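Long-range contacts in protein TASOR (Homo sapiens, PDB 6TL1), which serves as a component of the HUSH complex, which maintains epigenetic silencing by promoting SETDB1 recruitment to H3K9me3-rich loci, and is represented here by its pseudo-PARP domain: residues C159-N164 with T180-Y185; Y108-A113 with R175-T180; F34-A39 with A203-T208. One frame throughout, in Å; residues are numbered along the deposited sequence.

In the fold
After strand 4-6 and helix 12-22 comes strand 34-42, whose partner in contact 3 is strand 199-209, near the C terminus. Contact 3 therefore closes a long loop, with 163 residues between its segments, and contacts 1 and 2 both lie within it. Contact 2 joins Y108-A113 to R175-T180 across 61 residues. Contact 1 closes a loop of 15 residues that includes helix 176-179. Contacts 1 and 2 cross along the chain and share T180. Both reach the mixed sheet: contact 1 pairs two of its strands, and contact 2 fastens helix 176-179 to the end of its strand 107-110. Contact 3 belongs to the antiparallel sheet, and its centre is about 25 Å from that of contact 1.

Contact 1. Residues C159-N164 with T180-Y185; sequences CHVSKN and TQYYFY
H160 and Y185 meet edge to face. The edge of the Y185 ring points at the face of the H160 imidazole, with the ring centroids 5.1 Å apart and the planes at 72°. The two side chains cross at about a right angle. Y185 CE2 is the atom that sits over the imidazole. Y183 approaches H160 differently. It lies alongside and points the same way, with its CD2 3.6 Å from H160 ND1 and its ring plane oblique to the imidazole. The polar ends of this aromatic cluster are held from outside: H160 by L100 O and T154 OG1, Y185 OH by T154 O, and Y183 OH by S102 O.

The other face of the sheet carries C159, V161, Y182 and F184. C159 CB lies over the F184 ring, 4.0 Å from its centroid, in a CH-pi contact. With chi1 at 63°, C159 SG falls between the backbone N and the carbonyl carbon, and it reaches the same ring obliquely. V161 CG1 comes to the edge of the Y182 ring, 3.4 Å from CD1. The two side chains run side by side.

The backbones are locked at the H160-Y183 pair. H160 N donates to Y183 O at 2.8 Å, and Y183 N donates back to H160 O at 3.0 Å. Toward S162 the strands part and water takes over. One water joins S162 N to Q181 O, and another joins S162 OG to Q181 N. The strand axes make an angle of 158°. The arrangement is an antiparallel strand pair inside the smaller, mixed sheet of the pseudo-PARP domain, with aromatic residues on both faces, consistent with the two-sheet core of the PARP fold.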
loop_
_atom_site.group_PDB
_atom_site.type_symbol
_atom_site.label_atom_id
_atom_site.label_comp_id
_atom_site.label_asym_id
_atom_site.label_seq_id
_atom_site.Cartn_x
_atom_site.Cartn_y
_atom_site.Cartn_z
ATOM N N CYS A 159 7.775 -1.437 9.323
ATOM C CA CYS A 159 6.999 -0.299 8.845
ATOM C C CYS A 159 6.601 0.557 10.039
ATOM O O CYS A 159 6.697 0.134 11.192
ATOM C CB CYS A 159 5.737 -0.705 8.071
ATOM S SG CYS A 159 4.537 -1.633 9.081
ATOM N N HIS A 160 6.191 1.785 9.750
ATOM C CA HIS A 160 5.492 2.620 10.718
ATOM C C HIS A 160 4.007 2.633 10.400
ATOM O O HIS A 160 3.616 2.578 9.232
ATOM C CB HIS A 160 6.012 4.056 10.684
ATOM C CG HIS A 160 7.412 4.214 11.198
ATOM N ND1 HIS A 160 8.077 5.422 11.176
ATOM C CD2 HIS A 160 8.268 3.325 11.756
ATOM C CE1 HIS A 160 9.277 5.275 11.710
ATOM N NE2 HIS A 160 9.421 4.008 12.063
ATOM N N VAL A 161 3.179 2.745 11.450
ATOM C CA VAL A 161 1.748 2.990 11.309
ATOM C C VAL A 161 1.359 4.004 12.377
ATOM O O VAL A 161 2.091 4.228 13.342
ATOM C CB VAL A 161 0.861 1.723 11.453
ATOM C CG1 VAL A 161 1.306 0.636 10.488
ATOM C CG2 VAL A 161 0.856 1.217 12.893
ATOM N N SER A 162 0.204 4.642 12.179
ATOM C CA SER A 162 -0.284 5.615 13.156
ATOM C C SER A 162 -0.846 4.896 14.368
ATOM O O SER A 162 -1.728 4.045 14.237
ATOM C CB SER A 162 -1.346 6.518 12.542
ATOM O OG SER A 162 -0.742 7.356 11.568
ATOM N N LYS A 163 -0.410 5.327 15.554
ATOM C CA LYS A 163 -0.758 4.659 16.808
ATOM C C LYS A 163 -2.254 4.408 16.983
ATOM O O LYS A 163 -2.669 3.308 17.380
ATOM C CB LYS A 163 -0.242 5.493 17.984
ATOM C CG LYS A 163 -0.386 4.802 19.328
ATOM C CD LYS A 163 0.783 3.883 19.599
ATOM C CE LYS A 163 0.436 2.893 20.692
ATOM N NZ LYS A 163 -0.215 3.576 21.842
ATOM N N ASN A 164 -3.085 5.408 16.728
ATOM C CA ASN A 164 -4.508 5.284 17.031
ATOM C C ASN A 164 -5.382 5.318 15.783
ATOM O O ASN A 164 -6.519 5.784 15.836
ATOM C CB ASN A 164 -4.939 6.372 18.015
ATOM C CG ASN A 164 -4.400 6.138 19.412
ATOM O OD1 ASN A 164 -4.565 5.054 19.978
ATOM N ND2 ASN A 164 -3.751 7.152 19.979
ATOM N N THR A 180 -4.216 6.860 8.004
ATOM C CA THR A 180 -4.436 5.450 7.701
ATOM C C THR A 180 -3.424 4.924 6.686
ATOM O O THR A 180 -3.757 4.092 5.838
ATOM C CB THR A 180 -5.862 5.209 7.208
ATOM O OG1 THR A 180 -6.091 5.984 6.031
ATOM C CG2 THR A 180 -6.883 5.603 8.296
ATOM N N GLN A 181 -2.201 5.436 6.734
ATOM C CA GLN A 181 -1.145 4.980 5.848
ATOM C C GLN A 181 -0.280 3.929 6.521
ATOM O O GLN A 181 -0.215 3.824 7.750
ATOM C CB GLN A 181 -0.253 6.143 5.404
ATOM C CG GLN A 181 -0.992 7.209 4.666
ATOM C CD GLN A 181 -1.285 6.793 3.247
ATOM O OE1 GLN A 181 -0.389 6.402 2.497
ATOM N NE2 GLN A 181 -2.570 6.822 2.885
ATOM N N TYR A 182 0.369 3.135 5.680
ATOM C CA TYR A 182 1.495 2.294 6.056
ATOM C C TYR A 182 2.764 2.948 5.519
ATOM O O TYR A 182 2.767 3.477 4.406
ATOM C CB TYR A 182 1.358 0.891 5.466
ATOM C CG TYR A 182 0.230 0.047 6.025
ATOM C CD1 TYR A 182 -0.015 -0.014 7.384
ATOM C CD2 TYR A 182 -0.591 -0.693 5.178
ATOM C CE1 TYR A 182 -1.048 -0.782 7.896
ATOM C CE2 TYR A 182 -1.626 -1.479 5.681
ATOM C CZ TYR A 182 -1.851 -1.511 7.041
ATOM O OH TYR A 182 -2.871 -2.274 7.559
ATOM N N TYR A 183 3.843 2.900 6.290
ATOM C CA TYR A 183 5.123 3.502 5.904
ATOM C C TYR A 183 6.195 2.421 5.943
ATOM O O TYR A 183 6.643 2.033 7.024
ATOM C CB TYR A 183 5.453 4.660 6.833
ATOM C CG TYR A 183 6.781 5.364 6.617
ATOM C CD1 TYR A 183 6.976 6.201 5.531
ATOM C CD2 TYR A 183 7.809 5.243 7.543
ATOM C CE1 TYR A 183 8.177 6.901 5.367
ATOM C CE2 TYR A 183 9.023 5.926 7.383
ATOM C CZ TYR A 183 9.191 6.747 6.296
ATOM O OH TYR A 183 10.375 7.422 6.133
ATOM N N PHE A 184 6.574 1.919 4.770
ATOM C CA PHE A 184 7.514 0.819 4.633
ATOM C C PHE A 184 8.913 1.334 4.315
ATOM O O PHE A 184 9.087 2.262 3.524
ATOM C CB PHE A 184 7.048 -0.141 3.541
ATOM C CG PHE A 184 5.851 -0.947 3.933
ATOM C CD1 PHE A 184 6.000 -2.143 4.616
ATOM C CD2 PHE A 184 4.576 -0.502 3.631
ATOM C CE1 PHE A 184 4.892 -2.887 4.993
ATOM C CE2 PHE A 184 3.465 -1.246 3.996
ATOM C CZ PHE A 184 3.630 -2.435 4.688
ATOM N N TYR A 185 9.911 0.721 4.925
ATOM C CA TYR A 185 11.283 1.134 4.698
ATOM C C TYR A 185 12.166 -0.070 4.946
ATOM O O TYR A 185 11.735 -1.078 5.516
ATOM C CB TYR A 185 11.673 2.293 5.618
ATOM C CG TYR A 185 11.421 1.926 7.051
ATOM C CD1 TYR A 185 12.378 1.242 7.792
ATOM C CD2 TYR A 185 10.216 2.244 7.663
ATOM C CE1 TYR A 185 12.139 0.885 9.100
ATOM C CE2 TYR A 185 9.974 1.907 8.978
ATOM C CZ TYR A 185 10.933 1.230 9.692
ATOM O OH TYR A 185 10.689 0.879 10.998
HETATM O O HOH W 1 -1.672 4.199 9.993
HETATM O O HOH W 2 -0.719 6.904 8.695
#

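Contact 2. Residues Y108-A113 with R175-T180; sequences YLSRYA and RAYELT
T180 packs closely against R111 and Y112. R111 N donates to T180 O at 3.0 Å, nearly along the C=O axis, which joins the residue just after strand 107-110 to the residue just after helix 176-179. The T180 methyl comes to the edge of the Y112 ring, with CG2 3.6 Å from CE2, and the two side chains cross at about a right angle. R111 CG lies over one face of the Y112 ring, above its centre. With chi1 at 59°, T180 OG1 sits between the backbone N and the carbonyl carbon, from where it donates to A176 O at 2.8 Å. A water accepts from Y112 N and donates to T180 OG1.

The remaining side is looser. Y177 and S110 touch lightly, S110 OG lying 3.6 Å from Y177 CE1. Their polar ends are joined by another water, 2.8 Å from S110 OG and 3.0 Å from Y177 OH. S110 OG is also bonded to L115 O and to Q181 NE2.

One direct backbone bond thus joins the two segments, and water adds the polar links. The buried T180 OG1, used in both directions, ties the helix end to Y112 N through water.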
loop_
_atom_site.group_PDB
_atom_site.type_symbol
_atom_site.label_atom_id
_atom_site.label_comp_id
_atom_site.label_asym_id
_atom_site.label_seq_id
_atom_site.Cartn_x
_atom_site.Cartn_y
_atom_site.Cartn_z
ATOM N N TYR A 108 4.875 5.187 1.186
ATOM C CA TYR A 108 3.572 5.266 1.835
ATOM C C TYR A 108 2.532 4.505 1.016
ATOM O O TYR A 108 2.424 4.712 -0.194
ATOM C CB TYR A 108 3.145 6.724 1.988
ATOM C CG TYR A 108 3.754 7.468 3.153
ATOM C CD1 TYR A 108 3.137 7.448 4.396
ATOM C CD2 TYR A 108 4.914 8.224 3.004
ATOM C CE1 TYR A 108 3.654 8.121 5.454
ATOM C CE2 TYR A 108 5.446 8.923 4.076
ATOM C CZ TYR A 108 4.809 8.864 5.298
ATOM O OH TYR A 108 5.292 9.547 6.391
ATOM N N LEU A 109 1.759 3.647 1.673
ATOM C CA LEU A 109 0.653 2.936 1.035
ATOM C C LEU A 109 -0.620 3.114 1.855
ATOM O O LEU A 109 -0.567 3.161 3.082
ATOM C CB LEU A 109 0.967 1.422 0.876
ATOM C CG LEU A 109 2.166 1.039 0.002
ATOM C CD1 LEU A 109 2.399 -0.446 -0.009
ATOM C CD2 LEU A 109 1.870 1.484 -1.421
ATOM N N SER A 110 -1.770 3.196 1.168
ATOM C CA SER A 110 -3.058 3.309 1.854
ATOM C C SER A 110 -3.464 1.969 2.448
ATOM O O SER A 110 -3.332 0.920 1.811
ATOM C CB SER A 110 -4.171 3.762 0.903
ATOM O OG SER A 110 -4.104 5.129 0.578
ATOM N N ARG A 111 -3.963 2.016 3.678
ATOM C CA ARG A 111 -4.538 0.839 4.322
ATOM C C ARG A 111 -5.895 0.478 3.719
ATOM O O ARG A 111 -6.288 -0.697 3.722
ATOM C CB ARG A 111 -4.684 1.106 5.824
ATOM C CG ARG A 111 -5.519 0.115 6.607
ATOM C CD ARG A 111 -5.237 0.197 8.103
ATOM N NE ARG A 111 -6.225 -0.554 8.880
ATOM C CZ ARG A 111 -6.476 -0.365 10.177
ATOM N NH1 ARG A 111 -5.814 0.558 10.860
ATOM N NH2 ARG A 111 -7.395 -1.102 10.793
ATOM N N TYR A 112 -6.634 1.470 3.238
ATOM C CA TYR A 112 -8.028 1.306 2.849
ATOM C C TYR A 112 -8.198 1.600 1.367
ATOM O O TYR A 112 -7.685 2.605 0.865
ATOM C CB TYR A 112 -8.936 2.222 3.670
ATOM C CG TYR A 112 -8.984 1.898 5.144
ATOM C CD1 TYR A 112 -9.588 0.737 5.584
ATOM C CD2 TYR A 112 -8.426 2.758 6.099
ATOM C CE1 TYR A 112 -9.658 0.425 6.919
ATOM C CE2 TYR A 112 -8.484 2.447 7.458
ATOM C CZ TYR A 112 -9.114 1.272 7.851
ATOM O OH TYR A 112 -9.207 0.912 9.168
ATOM N N ALA A 113 -8.939 0.730 0.678
ATOM C CA ALA A 113 -9.092 0.853 -0.766
ATOM C C ALA A 113 -10.038 1.966 -1.184
ATOM O O ALA A 113 -10.082 2.278 -2.379
ATOM C CB ALA A 113 -9.590 -0.468 -1.356
ATOM N N ARG A 175 -7.824 14.419 8.280
ATOM C CA ARG A 175 -6.566 13.755 7.931
ATOM C C ARG A 175 -6.690 12.237 7.954
ATOM O O ARG A 175 -5.714 11.532 8.215
ATOM C CB ARG A 175 -5.431 14.209 8.851
ATOM C CG ARG A 175 -5.116 15.686 8.743
ATOM C CD ARG A 175 -4.304 16.024 7.489
ATOM N NE ARG A 175 -3.713 17.358 7.605
ATOM C CZ ARG A 175 -4.320 18.482 7.244
ATOM N NH1 ARG A 175 -5.542 18.442 6.725
ATOM N NH2 ARG A 175 -3.704 19.646 7.400
ATOM N N ALA A 176 -7.895 11.732 7.675
ATOM C CA ALA A 176 -8.115 10.291 7.623
ATOM C C ALA A 176 -7.157 9.623 6.644
ATOM O O ALA A 176 -6.633 8.540 6.913
ATOM C CB ALA A 176 -9.574 10.006 7.239
ATOM N N TYR A 177 -6.915 10.264 5.505
ATOM C CA TYR A 177 -6.044 9.695 4.491
ATOM C C TYR A 177 -4.622 9.499 5.019
ATOM O O TYR A 177 -4.053 8.409 4.901
ATOM C CB TYR A 177 -6.068 10.591 3.258
ATOM C CG TYR A 177 -5.022 10.236 2.247
ATOM C CD1 TYR A 177 -5.082 9.037 1.564
ATOM C CD2 TYR A 177 -3.969 11.105 1.973
ATOM C CE1 TYR A 177 -4.125 8.705 0.633
ATOM C CE2 TYR A 177 -3.003 10.779 1.041
ATOM C CZ TYR A 177 -3.090 9.575 0.374
ATOM O OH TYR A 177 -2.139 9.222 -0.558
ATOM N N GLU A 178 -4.024 10.552 5.593
ATOM C CA GLU A 178 -2.656 10.460 6.106
ATOM C C GLU A 178 -2.558 9.579 7.348
ATOM O O GLU A 178 -1.523 8.932 7.565
ATOM C CB GLU A 178 -2.107 11.860 6.392
ATOM C CG GLU A 178 -1.973 12.699 5.135
ATOM C CD GLU A 178 -3.241 13.500 4.811
ATOM O OE1 GLU A 178 -4.347 13.088 5.233
ATOM O OE2 GLU A 178 -3.132 14.514 4.086
ATOM N N LEU A 179 -3.592 9.558 8.192
ATOM C CA LEU A 179 -3.497 8.763 9.411
ATOM C C LEU A 179 -3.706 7.270 9.172
ATOM O O LEU A 179 -3.404 6.474 10.068
ATOM C CB LEU A 179 -4.513 9.260 10.445
ATOM C CG LEU A 179 -4.246 10.618 11.102
ATOM C CD1 LEU A 179 -5.507 11.114 11.817
ATOM C CD2 LEU A 179 -3.071 10.528 12.090
ATOM N N THR A 180 -4.216 6.860 8.004
ATOM C CA THR A 180 -4.436 5.450 7.701
ATOM C C THR A 180 -3.424 4.924 6.686
ATOM O O THR A 180 -3.757 4.092 5.838
ATOM C CB THR A 180 -5.862 5.209 7.208
ATOM O OG1 THR A 180 -6.091 5.984 6.031
ATOM C CG2 THR A 180 -6.883 5.603 8.296
HETATM O O HOH W 3 -2.186 6.228 -1.100
HETATM O O HOH W 4 -6.050 4.490 3.407
#

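Contact 3. Residues F34-A39 with A203-T208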
loop_
_atom_site.group_PDB
_atom_site.type_symbol
_atom_site.label_atom_id
_atom_site.label_comp_id
_atom_site.label_asym_id
_atom_site.label_seq_id
_atom_site.Cartn_x
_atom_site.Cartn_y
_atom_site.Cartn_z
ATOM N N PHE A 34 -17.695 2.364 -6.241
ATOM C CA PHE A 34 -16.618 1.967 -7.140
ATOM C C PHE A 34 -17.107 0.911 -8.116
ATOM O O PHE A 34 -17.680 -0.102 -7.706
ATOM C CB PHE A 34 -15.421 1.454 -6.349
ATOM C CG PHE A 34 -14.690 2.548 -5.621
ATOM C CD1 PHE A 34 -13.725 3.294 -6.275
ATOM C CD2 PHE A 34 -14.981 2.841 -4.294
ATOM C CE1 PHE A 34 -13.052 4.320 -5.619
ATOM C CE2 PHE A 34 -14.309 3.856 -3.630
ATOM C CZ PHE A 34 -13.353 4.597 -4.294
ATOM N N ASN A 35 -16.883 1.153 -9.402
ATOM C CA ASN A 35 -17.066 0.127 -10.414
ATOM C C ASN A 35 -15.681 -0.201 -10.954
ATOM O O ASN A 35 -15.022 0.645 -11.574
ATOM C CB ASN A 35 -18.035 0.594 -11.498
ATOM C CG ASN A 35 -18.174 -0.404 -12.637
ATOM O OD1 ASN A 35 -17.820 -1.574 -12.508
ATOM N ND2 ASN A 35 -18.771 0.040 -13.727
ATOM N N TYR A 36 -15.222 -1.414 -10.677
ATOM C CA TYR A 36 -13.920 -1.867 -11.138
ATOM C C TYR A 36 -14.135 -2.523 -12.491
ATOM O O TYR A 36 -14.701 -3.615 -12.574
ATOM C CB TYR A 36 -13.297 -2.819 -10.129
ATOM C CG TYR A 36 -13.096 -2.163 -8.795
ATOM C CD1 TYR A 36 -12.138 -1.172 -8.621
ATOM C CD2 TYR A 36 -13.893 -2.513 -7.711
ATOM C CE1 TYR A 36 -11.968 -0.561 -7.388
ATOM C CE2 TYR A 36 -13.731 -1.915 -6.486
ATOM C CZ TYR A 36 -12.769 -0.935 -6.329
ATOM O OH TYR A 36 -12.608 -0.343 -5.104
ATOM N N ARG A 37 -13.698 -1.853 -13.549
ATOM C CA ARG A 37 -14.070 -2.261 -14.890
ATOM C C ARG A 37 -12.978 -3.025 -15.607
ATOM O O ARG A 37 -13.273 -3.688 -16.605
ATOM C CB ARG A 37 -14.463 -1.041 -15.721
ATOM C CG ARG A 37 -15.479 -0.135 -15.014
ATOM C CD ARG A 37 -16.326 0.595 -16.025
ATOM N NE ARG A 37 -17.121 1.659 -15.426
ATOM C CZ ARG A 37 -18.014 2.368 -16.102
ATOM N NH1 ARG A 37 -18.196 2.118 -17.391
ATOM N NH2 ARG A 37 -18.703 3.332 -15.504
ATOM N N ARG A 38 -11.738 -2.950 -15.135
ATOM C CA ARG A 38 -10.703 -3.819 -15.671
ATOM C C ARG A 38 -9.687 -4.085 -14.575
ATOM O O ARG A 38 -9.574 -3.327 -13.607
ATOM C CB ARG A 38 -10.038 -3.246 -16.925
ATOM C CG ARG A 38 -9.385 -1.904 -16.782
ATOM C CD ARG A 38 -8.792 -1.494 -18.121
ATOM N NE ARG A 38 -7.943 -0.314 -18.010
ATOM C CZ ARG A 38 -7.077 0.069 -18.943
ATOM N NH1 ARG A 38 -6.940 -0.642 -20.053
ATOM N NH2 ARG A 38 -6.346 1.160 -18.760
ATOM N N ALA A 39 -8.968 -5.194 -14.727
ATOM C CA ALA A 39 -8.073 -5.667 -13.684
ATOM C C ALA A 39 -7.006 -6.553 -14.311
ATOM O O ALA A 39 -7.294 -7.329 -15.231
ATOM C CB ALA A 39 -8.840 -6.431 -12.600
ATOM N N ALA A 203 -1.519 -6.590 -8.177
ATOM C CA ALA A 203 -2.601 -6.446 -9.142
ATOM C C ALA A 203 -2.831 -4.969 -9.414
ATOM O O ALA A 203 -2.446 -4.107 -8.623
ATOM C CB ALA A 203 -3.899 -7.100 -8.637
ATOM N N VAL A 204 -3.475 -4.691 -10.548
ATOM C CA VAL A 204 -3.874 -3.340 -10.933
ATOM C C VAL A 204 -5.330 -3.379 -11.377
ATOM O O VAL A 204 -5.730 -4.273 -12.131
ATOM C CB VAL A 204 -2.990 -2.773 -12.060
ATOM C CG1 VAL A 204 -3.304 -1.305 -12.287
ATOM C CG2 VAL A 204 -1.511 -2.964 -11.725
ATOM N N VAL A 205 -6.117 -2.419 -10.901
ATOM C CA VAL A 205 -7.502 -2.259 -11.316
ATOM C C VAL A 205 -7.703 -0.821 -11.762
ATOM O O VAL A 205 -7.035 0.103 -11.287
ATOM C CB VAL A 205 -8.489 -2.589 -10.183
ATOM C CG1 VAL A 205 -8.395 -4.054 -9.794
ATOM C CG2 VAL A 205 -8.228 -1.677 -8.988
ATOM N N SER A 206 -8.621 -0.641 -12.697
ATOM C CA SER A 206 -9.099 0.672 -13.090
ATOM C C SER A 206 -10.521 0.822 -12.561
ATOM O O SER A 206 -11.313 -0.120 -12.627
ATOM C CB SER A 206 -9.062 0.837 -14.607
ATOM O OG SER A 206 -7.726 0.930 -15.071
ATOM N N PHE A 207 -10.847 1.991 -12.018
ATOM C CA PHE A 207 -12.171 2.214 -11.457
ATOM C C PHE A 207 -12.810 3.458 -12.059
ATOM O O PHE A 207 -12.136 4.357 -12.565
ATOM C CB PHE A 207 -12.135 2.366 -9.920
ATOM C CG PHE A 207 -11.489 3.650 -9.432
ATOM C CD1 PHE A 207 -12.202 4.835 -9.381
ATOM C CD2 PHE A 207 -10.181 3.651 -8.983
ATOM C CE1 PHE A 207 -11.609 6.007 -8.930
ATOM C CE2 PHE A 207 -9.586 4.812 -8.524
ATOM C CZ PHE A 207 -10.302 5.993 -8.497
ATOM N N THR A 208 -14.129 3.511 -11.966
ATOM C CA THR A 208 -14.840 4.773 -12.058
ATOM C C THR A 208 -15.574 4.972 -10.743
ATOM O O THR A 208 -15.924 4.002 -10.062
ATOM C CB THR A 208 -15.814 4.830 -13.240
ATOM O OG1 THR A 208 -16.708 3.710 -13.198
ATOM C CG2 THR A 208 -15.037 4.816 -14.547
#
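F34 and F207 meet across an antiparallel strand pair with a beta bulge. The pair is part of the five-stranded antiparallel sheet of the pseudo-PARP domain. The register shifts by one residue between Y36 and R38, so R37 is the extra residue opposite S206.

The backbone bonds follow this register. N35 and T208 form a hydrogen-bonded pair: N35 N gives to T208 O at 3.1 Å, and T208 N gives to N35 O. At the bulge S206 serves two residues. Its O accepts from R37 N, while its N donates to R38 O at 3.0 Å. Close CA-H...O contacts fill the places between, such as F207 CA to N35 O.

Y36, A39, V205 and F207 share one face, and helix 12-22 touches the first three; the F34 ring joins F207 there. The edge of the F34 ring points at the face of F207, with centroids 5.2 Å apart and planes at 79°. The side chains run alongside each other. Y36 meets F207 CB through CD1 at 3.8 Å, and the same CD1 lies near V205 CG2. Further along, A39 CB rests on V205 CG1 at 3.7 Å. V17 and L21 of helix 12-22 cover V205, and Y36 OH is bonded to Y25 OH.

The polar side chains use the opposite face, where both arginines reach across to hydroxyls. Through its extended chain, R37 NE donates to T208 OG1 at 3.1 Å, with the hydroxyl tilted 22° from the guanidinium plane. A weak bond from R37 NH2 reaches the same oxygen. S206 OG, bonded to D128 OD1 as well, accepts from R38 NE at 3.2 Å, the oxygen lying close to the guanidinium plane, with an N-H...O angle of 160°.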